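Local coordinates for protein putative enoyl-CoA hydratase (Streptomyces avermitilis, PDB 3GKB) that probably acts as an enoyl-CoA hydratase or related crotonase-family enzyme on coenzyme A thioesters, though its substrate is unknown, at residues B[57-62]-B[110-115]; B[131-136]-B[187-192]. All coordinates share one frame; numbering follows the deposited sequence.

Contact 1 (B[57-62]-B[110-115])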
ATOM      1  N   VAL B  57      -5.900   9.624 -22.921  1.00 14.71           N
ATOM      2  CA  VAL B  57      -4.567   9.925 -22.402  1.00 13.83           C
ATOM      3  C   VAL B  57      -4.439  11.440 -22.231  1.00 14.23           C
ATOM      4  O   VAL B  57      -4.620  12.205 -23.189  1.00 14.15           O
ATOM      5  CB  VAL B  57      -3.427   9.468 -23.317  1.00 13.98           C
ATOM      6  CG1 VAL B  57      -2.054   9.788 -22.636  1.00 13.09           C
ATOM      7  CG2 VAL B  57      -3.510   7.969 -23.642  1.00 14.88           C
ATOM      8  N   PHE B  58      -4.126  11.859 -21.015  1.00 13.89           N
ATOM      9  CA  PHE B  58      -3.897  13.259 -20.703  1.00 13.89           C
ATOM     10  C   PHE B  58      -2.415  13.546 -20.715  1.00 13.81           C
ATOM     11  O   PHE B  58      -1.633  12.825 -20.085  1.00 14.84           O
ATOM     12  CB  PHE B  58      -4.415  13.586 -19.303  1.00 13.83           C
ATOM     13  CG  PHE B  58      -5.876  13.349 -19.101  1.00 14.61           C
ATOM     14  CD1 PHE B  58      -6.803  14.320 -19.405  1.00 18.58           C
ATOM     15  CD2 PHE B  58      -6.330  12.170 -18.560  1.00 17.82           C
ATOM     16  CE1 PHE B  58      -8.165  14.110 -19.166  1.00 17.70           C
ATOM     17  CE2 PHE B  58      -7.679  11.965 -18.350  1.00 19.62           C
ATOM     18  CZ  PHE B  58      -8.590  12.951 -18.667  1.00 18.74           C
ATOM     19  N   SER B  59      -2.040  14.615 -21.407  1.00 14.31           N
ATOM     20  CA  SER B  59      -0.655  15.060 -21.431  1.00 14.98           C
ATOM     21  C   SER B  59      -0.620  16.585 -21.424  1.00 14.64           C
ATOM     22  O   SER B  59      -1.644  17.260 -21.548  1.00 15.77           O
ATOM     23  CB  SER B  59       0.092  14.477 -22.645  1.00 14.78           C
ATOM     24  OG  SER B  59      -0.398  15.031 -23.862  1.00 16.97           O
ATOM     25  N   SER B  60       0.562  17.150 -21.251  1.00 15.37           N
ATOM     26  CA  SER B  60       0.688  18.603 -21.276  1.00 15.74           C
ATOM     27  C   SER B  60       1.494  19.136 -22.469  1.00 16.62           C
ATOM     28  O   SER B  60       2.486  18.533 -22.854  1.00 16.51           O
ATOM     29  CB  SER B  60       1.381  19.069 -20.002  1.00 15.21           C
ATOM     30  OG  SER B  60       1.544  20.473 -20.025  1.00 15.45           O
ATOM     31  N   ALA B  61       1.094  20.291 -22.989  1.00 17.32           N
ATOM     32  CA  ALA B  61       1.891  21.023 -23.983  1.00 18.99           C
ATOM     33  C   ALA B  61       2.995  21.899 -23.351  1.00 20.15           C
ATOM     34  O   ALA B  61       3.910  22.375 -24.047  1.00 20.04           O
ATOM     35  CB  ALA B  61       0.959  21.862 -24.869  1.00 18.75           C
ATOM     36  N   ASP B  62       2.925  22.099 -22.036  1.00 20.53           N
ATOM     37  CA  ASP B  62       3.877  22.998 -21.338  1.00 22.05           C
ATOM     38  C   ASP B  62       5.152  22.212 -21.011  1.00 22.38           C
ATOM     39  O   ASP B  62       5.075  21.130 -20.429  1.00 21.90           O
ATOM     40  CB  ASP B  62       3.210  23.539 -20.073  1.00 21.76           C
ATOM     41  CG  ASP B  62       4.045  24.578 -19.344  1.00 24.86           C
ATOM     42  OD1 ASP B  62       5.179  24.265 -18.911  1.00 22.87           O
ATOM     43  OD2 ASP B  62       3.511  25.702 -19.155  1.00 28.56           O
ATOM     44  N   ILE B 110      -5.557   7.580 -18.567  1.00 14.95           N
ATOM     45  CA  ILE B 110      -4.120   7.442 -18.379  1.00 14.20           C
ATOM     46  C   ILE B 110      -3.505   8.838 -18.338  1.00 15.10           C
ATOM     47  O   ILE B 110      -3.776   9.642 -19.218  1.00 15.49           O
ATOM     48  CB  ILE B 110      -3.474   6.643 -19.554  1.00 15.49           C
ATOM     49  CG1 ILE B 110      -4.049   5.230 -19.635  1.00 14.78           C
ATOM     50  CG2 ILE B 110      -1.935   6.571 -19.384  1.00 14.57           C
ATOM     51  CD1 ILE B 110      -3.639   4.456 -20.933  1.00 16.39           C
ATOM     52  N   VAL B 111      -2.693   9.130 -17.326  1.00 14.78           N
ATOM     53  CA  VAL B 111      -1.949  10.410 -17.286  1.00 14.72           C
ATOM     54  C   VAL B 111      -0.488  10.136 -17.632  1.00 14.67           C
ATOM     55  O   VAL B 111       0.127   9.208 -17.093  1.00 14.48           O
ATOM     56  CB  VAL B 111      -2.035  11.102 -15.896  1.00 14.66           C
ATOM     57  CG1 VAL B 111      -0.974  12.231 -15.763  1.00 14.63           C
ATOM     58  CG2 VAL B 111      -3.476  11.657 -15.627  1.00 15.84           C
ATOM     59  N   LYS B 112       0.033  10.914 -18.569  1.00 14.63           N
ATOM     60  CA  LYS B 112       1.450  10.947 -18.899  1.00 15.51           C
ATOM     61  C   LYS B 112       2.061  12.206 -18.280  1.00 15.49           C
ATOM     62  O   LYS B 112       1.822  13.325 -18.784  1.00 15.84           O
ATOM     63  CB  LYS B 112       1.638  10.974 -20.407  1.00 16.06           C
ATOM     64  CG  LYS B 112       3.095  11.061 -20.823  1.00 17.78           C
ATOM     65  CD  LYS B 112       3.266  10.804 -22.323  1.00 17.22           C
ATOM     66  CE  LYS B 112       2.732  11.927 -23.159  1.00 17.98           C
ATOM     67  NZ  LYS B 112       3.030  11.752 -24.630  1.00 17.86           N
ATOM     68  N   LEU B 113       2.848  12.018 -17.224  1.00 15.23           N
ATOM     69  CA  LEU B 113       3.392  13.113 -16.424  1.00 15.37           C
ATOM     70  C   LEU B 113       4.883  13.276 -16.684  1.00 16.48           C
ATOM     71  O   LEU B 113       5.698  12.475 -16.221  1.00 15.18           O
ATOM     72  CB  LEU B 113       3.141  12.869 -14.928  1.00 15.52           C
ATOM     73  CG  LEU B 113       3.666  13.961 -13.973  1.00 14.77           C
ATOM     74  CD1 LEU B 113       2.860  15.273 -14.204  1.00 15.30           C
ATOM     75  CD2 LEU B 113       3.614  13.539 -12.522  1.00 15.52           C
ATOM     76  N   ALA B 114       5.224  14.354 -17.381  1.00 18.30           N
ATOM     77  CA  ALA B 114       6.605  14.660 -17.689  1.00 18.62           C
ATOM     78  C   ALA B 114       7.162  15.764 -16.809  1.00 19.54           C
ATOM     79  O   ALA B 114       8.356  15.723 -16.485  1.00 22.22           O
ATOM     80  CB  ALA B 114       6.766  15.010 -19.175  1.00 18.39           C
ATOM     81  N   GLY B 115       6.316  16.684 -16.361  1.00 18.07           N
ATOM     82  CA  GLY B 115       6.745  17.826 -15.585  1.00 18.23           C
ATOM     83  C   GLY B 115       6.105  17.885 -14.202  1.00 17.93           C
ATOM     84  O   GLY B 115       5.797  16.843 -13.590  1.00 17.96           O
TER
HETATM   85  O   HOH W   1       1.788  14.478 -25.356  1.00 26.75           O
HETATM   86  O   HOH W   2       2.707  15.391 -20.328  1.00 15.78           O
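F58 meets I110 and V111 through both backbone and ring. Its N donates to I110 O at 2.9 Å, and its own O accepts from K112 N at 3.0 Å; with N-H...O angles of 167° and 174° the two bonds are nearly straight. They pair strands 57-60 and 110-113 in parallel, V57 level with I110 and F58 with V111. The F58 ring leaves on the side away from V57, with CG anti to the carbonyl carbon (chi1 -60°). In this position CD2 lies 4.1 Å from V111 CG2 and has I110 O near the ring plane at the edge; beyond the pair, F124 meets the ring edge-to-face. I110 sits on the other face of the sheet, where its CB lies 4.3 Å from V57 CG2. Its carbonyl does double duty, also taking a CA-H...O contact from V57 CA at 3.3 Å. V202 of helix 195-210 covers V57 and I110 together. K112 continues this row toward the strand end. A bend in its chain at chi3 brings CE against S59 CB at 3.7 Å, alongside the neighbouring strand. Its amine forms a salt bridge with D199 and also donates to a water held by S59 OG. Where the strands diverge, a second water accepts from S60 N and donates to K112 O, replacing a direct bond. These are adjacent central strands of the crotonase-fold sheet; in relatives, the chain beyond such strands supplies the backbone NH groups of the oxyanion hole.

Contact 2 (B[131-136]-B[187-192])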
ATOM      1  N   ALA B 131      -1.229   6.408 -13.922  1.00 14.09           N
ATOM      2  CA  ALA B 131      -0.347   7.538 -14.146  1.00 14.15           C
ATOM      3  C   ALA B 131       1.093   7.009 -14.271  1.00 13.81           C
ATOM      4  O   ALA B 131       1.565   6.232 -13.419  1.00 13.87           O
ATOM      5  CB  ALA B 131      -0.413   8.514 -13.004  1.00 14.29           C
ATOM      6  N   PHE B 132       1.759   7.460 -15.321  1.00 13.88           N
ATOM      7  CA  PHE B 132       3.148   7.097 -15.637  1.00 14.66           C
ATOM      8  C   PHE B 132       3.931   8.407 -15.715  1.00 15.44           C
ATOM      9  O   PHE B 132       3.498   9.349 -16.410  1.00 14.91           O
ATOM     10  CB  PHE B 132       3.216   6.345 -16.982  1.00 14.37           C
ATOM     11  CG  PHE B 132       2.409   5.066 -16.986  1.00 15.41           C
ATOM     12  CD1 PHE B 132       2.853   3.971 -16.258  1.00 16.38           C
ATOM     13  CD2 PHE B 132       1.170   4.977 -17.627  1.00 17.57           C
ATOM     14  CE1 PHE B 132       2.100   2.775 -16.224  1.00 15.11           C
ATOM     15  CE2 PHE B 132       0.430   3.787 -17.600  1.00 18.54           C
ATOM     16  CZ  PHE B 132       0.905   2.698 -16.873  1.00 17.15           C
ATOM     17  N   ALA B 133       5.083   8.462 -15.038  1.00 15.71           N
ATOM     18  CA  ALA B 133       5.846   9.710 -14.898  1.00 15.78           C
ATOM     19  C   ALA B 133       7.317   9.574 -15.309  1.00 16.20           C
ATOM     20  O   ALA B 133       7.931   8.520 -15.139  1.00 17.53           O
ATOM     21  CB  ALA B 133       5.767  10.257 -13.455  1.00 15.67           C
ATOM     22  N   ALA B 134       7.866  10.663 -15.831  1.00 16.35           N
ATOM     23  CA  ALA B 134       9.277  10.732 -16.240  1.00 15.85           C
ATOM     24  C   ALA B 134      10.192  10.811 -14.984  1.00 17.44           C
ATOM     25  O   ALA B 134      10.118  11.773 -14.187  1.00 16.81           O
ATOM     26  CB  ALA B 134       9.494  11.967 -17.115  1.00 16.48           C
ATOM     27  N   ALA B 135      11.071   9.825 -14.852  1.00 17.55           N
ATOM     28  CA  ALA B 135      11.935   9.703 -13.668  1.00 18.70           C
ATOM     29  C   ALA B 135      12.756  10.968 -13.441  1.00 19.98           C
ATOM     30  O   ALA B 135      12.877  11.450 -12.306  1.00 22.00           O
ATOM     31  CB  ALA B 135      12.843   8.452 -13.807  1.00 18.69           C
ATOM     32  N   GLU B 136      13.265  11.553 -14.513  1.00 21.33           N
ATOM     33  CA  GLU B 136      14.218  12.668 -14.409  1.00 22.38           C
ATOM     34  C   GLU B 136      13.593  14.022 -14.179  1.00 22.36           C
ATOM     35  O   GLU B 136      14.241  14.897 -13.625  1.00 23.10           O
ATOM     36  CB  GLU B 136      15.076  12.783 -15.692  1.00 23.35           C
ATOM     37  CG  GLU B 136      16.026  11.611 -15.942  1.00 23.96           C
ATOM     38  CD  GLU B 136      15.415  10.524 -16.822  1.00 26.91           C
ATOM     39  OE1 GLU B 136      14.181  10.355 -16.786  1.00 23.26           O
ATOM     40  OE2 GLU B 136      16.169   9.826 -17.542  1.00 26.56           O
ATOM     41  N   GLY B 187       3.139   4.719  -4.252  1.00 13.48           N
ATOM     42  CA  GLY B 187       1.936   4.260  -4.895  1.00 14.21           C
ATOM     43  C   GLY B 187       1.023   5.402  -5.327  1.00 13.58           C
ATOM     44  O   GLY B 187      -0.107   5.148  -5.745  1.00 14.36           O
ATOM     45  N   TRP B 188       1.529   6.639  -5.256  1.00 13.17           N
ATOM     46  CA  TRP B 188       0.795   7.856  -5.688  1.00 13.63           C
ATOM     47  C   TRP B 188       0.577   7.835  -7.200  1.00 13.58           C
ATOM     48  O   TRP B 188      -0.462   8.280  -7.708  1.00 14.15           O
ATOM     49  CB  TRP B 188       1.602   9.084  -5.296  1.00 13.84           C
ATOM     50  CG  TRP B 188       0.894  10.400  -5.236  1.00 14.18           C
ATOM     51  CD1 TRP B 188      -0.405  10.679  -5.579  1.00 17.47           C
ATOM     52  CD2 TRP B 188       1.468  11.637  -4.819  1.00 13.95           C
ATOM     53  NE1 TRP B 188      -0.667  12.017  -5.379  1.00 18.02           N
ATOM     54  CE2 TRP B 188       0.461  12.621  -4.893  1.00 16.33           C
ATOM     55  CE3 TRP B 188       2.728  12.004  -4.346  1.00 15.32           C
ATOM     56  CZ2 TRP B 188       0.683  13.948  -4.526  1.00 14.85           C
ATOM     57  CZ3 TRP B 188       2.948  13.331  -3.991  1.00 16.18           C
ATOM     58  CH2 TRP B 188       1.937  14.281  -4.100  1.00 16.11           C
ATOM     59  N   ILE B 189       1.553   7.290  -7.909  1.00 13.14           N
ATOM     60  CA  ILE B 189       1.418   7.003  -9.339  1.00 13.57           C
ATOM     61  C   ILE B 189       1.781   5.549  -9.598  1.00 12.94           C
ATOM     62  O   ILE B 189       2.319   4.858  -8.719  1.00 14.70           O
ATOM     63  CB  ILE B 189       2.325   7.912 -10.206  1.00 14.69           C
ATOM     64  CG1 ILE B 189       3.805   7.650  -9.882  1.00 14.49           C
ATOM     65  CG2 ILE B 189       1.951   9.361 -10.016  1.00 13.62           C
ATOM     66  CD1 ILE B 189       4.797   8.491 -10.699  1.00 16.82           C
ATOM     67  N   ASN B 190       1.542   5.067 -10.814  1.00 12.77           N
ATOM     68  CA  ASN B 190       1.758   3.657 -11.100  1.00 13.24           C
ATOM     69  C   ASN B 190       3.237   3.322 -11.275  1.00 14.16           C
ATOM     70  O   ASN B 190       3.723   2.309 -10.740  1.00 14.42           O
ATOM     71  CB  ASN B 190       0.994   3.206 -12.356  1.00 13.44           C
ATOM     72  CG  ASN B 190      -0.504   3.217 -12.156  1.00 14.21           C
ATOM     73  OD1 ASN B 190      -1.091   4.251 -11.846  1.00 14.16           O
ATOM     74  ND2 ASN B 190      -1.138   2.055 -12.345  1.00 13.99           N
ATOM     75  N   ARG B 191       3.952   4.157 -12.015  1.00 14.46           N
ATOM     76  CA  ARG B 191       5.337   3.845 -12.395  1.00 15.26           C
ATOM     77  C   ARG B 191       6.095   5.081 -12.795  1.00 15.38           C
ATOM     78  O   ARG B 191       5.514   5.975 -13.376  1.00 16.20           O
ATOM     79  CB  ARG B 191       5.367   2.833 -13.549  1.00 16.28           C
ATOM     80  CG  ARG B 191       6.648   1.978 -13.616  1.00 16.86           C
ATOM     81  CD  ARG B 191       6.445   0.720 -12.797  1.00 17.76           C
ATOM     82  NE  ARG B 191       5.425  -0.134 -13.396  1.00 18.34           N
ATOM     83  CZ  ARG B 191       5.595  -0.942 -14.432  1.00 20.23           C
ATOM     84  NH1 ARG B 191       6.793  -1.102 -15.010  1.00 21.89           N
ATOM     85  NH2 ARG B 191       4.558  -1.626 -14.882  1.00 20.83           N
ATOM     86  N   ALA B 192       7.399   5.105 -12.480  1.00 16.79           N
ATOM     87  CA  ALA B 192       8.349   6.072 -13.001  1.00 17.06           C
ATOM     88  C   ALA B 192       9.180   5.365 -14.057  1.00 18.89           C
ATOM     89  O   ALA B 192       9.686   4.224 -13.822  1.00 18.21           O
ATOM     90  CB  ALA B 192       9.253   6.610 -11.905  1.00 18.56           C
TER
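A131 and N190 are joined by two hydrogen bonds, one through the side chain and one through the backbone. A131 N donates to N190 OD1 at 3.0 Å, approaching from above the amide, 56° out of the carbonyl plane. In return N190 N donates to A131 O at 2.9 Å, in that carbonyl's plane; R191 N adds a weak, long bond to the same oxygen. Further on, A133 N donates to R191 O at 3.0 Å, and A192 CA makes a CA-H...O contact with A133 O at 3.3 Å. F132 pairs with R191 and A133 with A192 in parallel, placing 191-193 as an outermost strand of the crotonase-fold sheet within this chain. The chain reaches it from helix 180-186, which ends in a Schellman motif with G187 at C-prime. Apolar packing falls to I189, which faces A131 and A133. With CG1 between the backbone N and carbonyl carbon (chi1 63°), CD1 presses on A133 CB at 3.4 Å, tighter than usual van der Waals contact, while CG2 lies 3.9 Å from A131 CB. On the opposite face of the sheet the F132 ring receives R191 CB at its edge, in plane, 3.9 Å from CD1; N190 CB lies obliquely at CE1. Most polar ends are tied across the subunit interface. R191 NH2 forms a salt bridge with E170 of the second subunit and R191 NE bonds to Y186 OH of that subunit, while N190 ND2 donates to E170 there. Within its own chain, N190 OD1 also accepts from R162. A leucine in place of N190 would probably leave A131 N and R162 without this acceptor and deprive E170 of the second subunit of an amide donor.

Both contacts are buried parallel pairings in one sheet, and they share a boundary: strands 108-113 and 130-134 are neighbours, probably hydrogen-bonded through L113 to F132 and A134, with I110 CG2 packed against F132 CD2. Contact 1 lies deeper, its centre about 11 Å from the chain centre against about 14 Å for contact 2. Helix 195-210 covers one face of both. Contact 1 rests on regular backbone bonds, with waters and the lysine side chain toward its end, and no other subunit touches it. Contact 2, at the outermost strand within this chain, adds a side-chain amide to the backbone ladder and directs R191 and the N190 amide nitrogen to the second subunit.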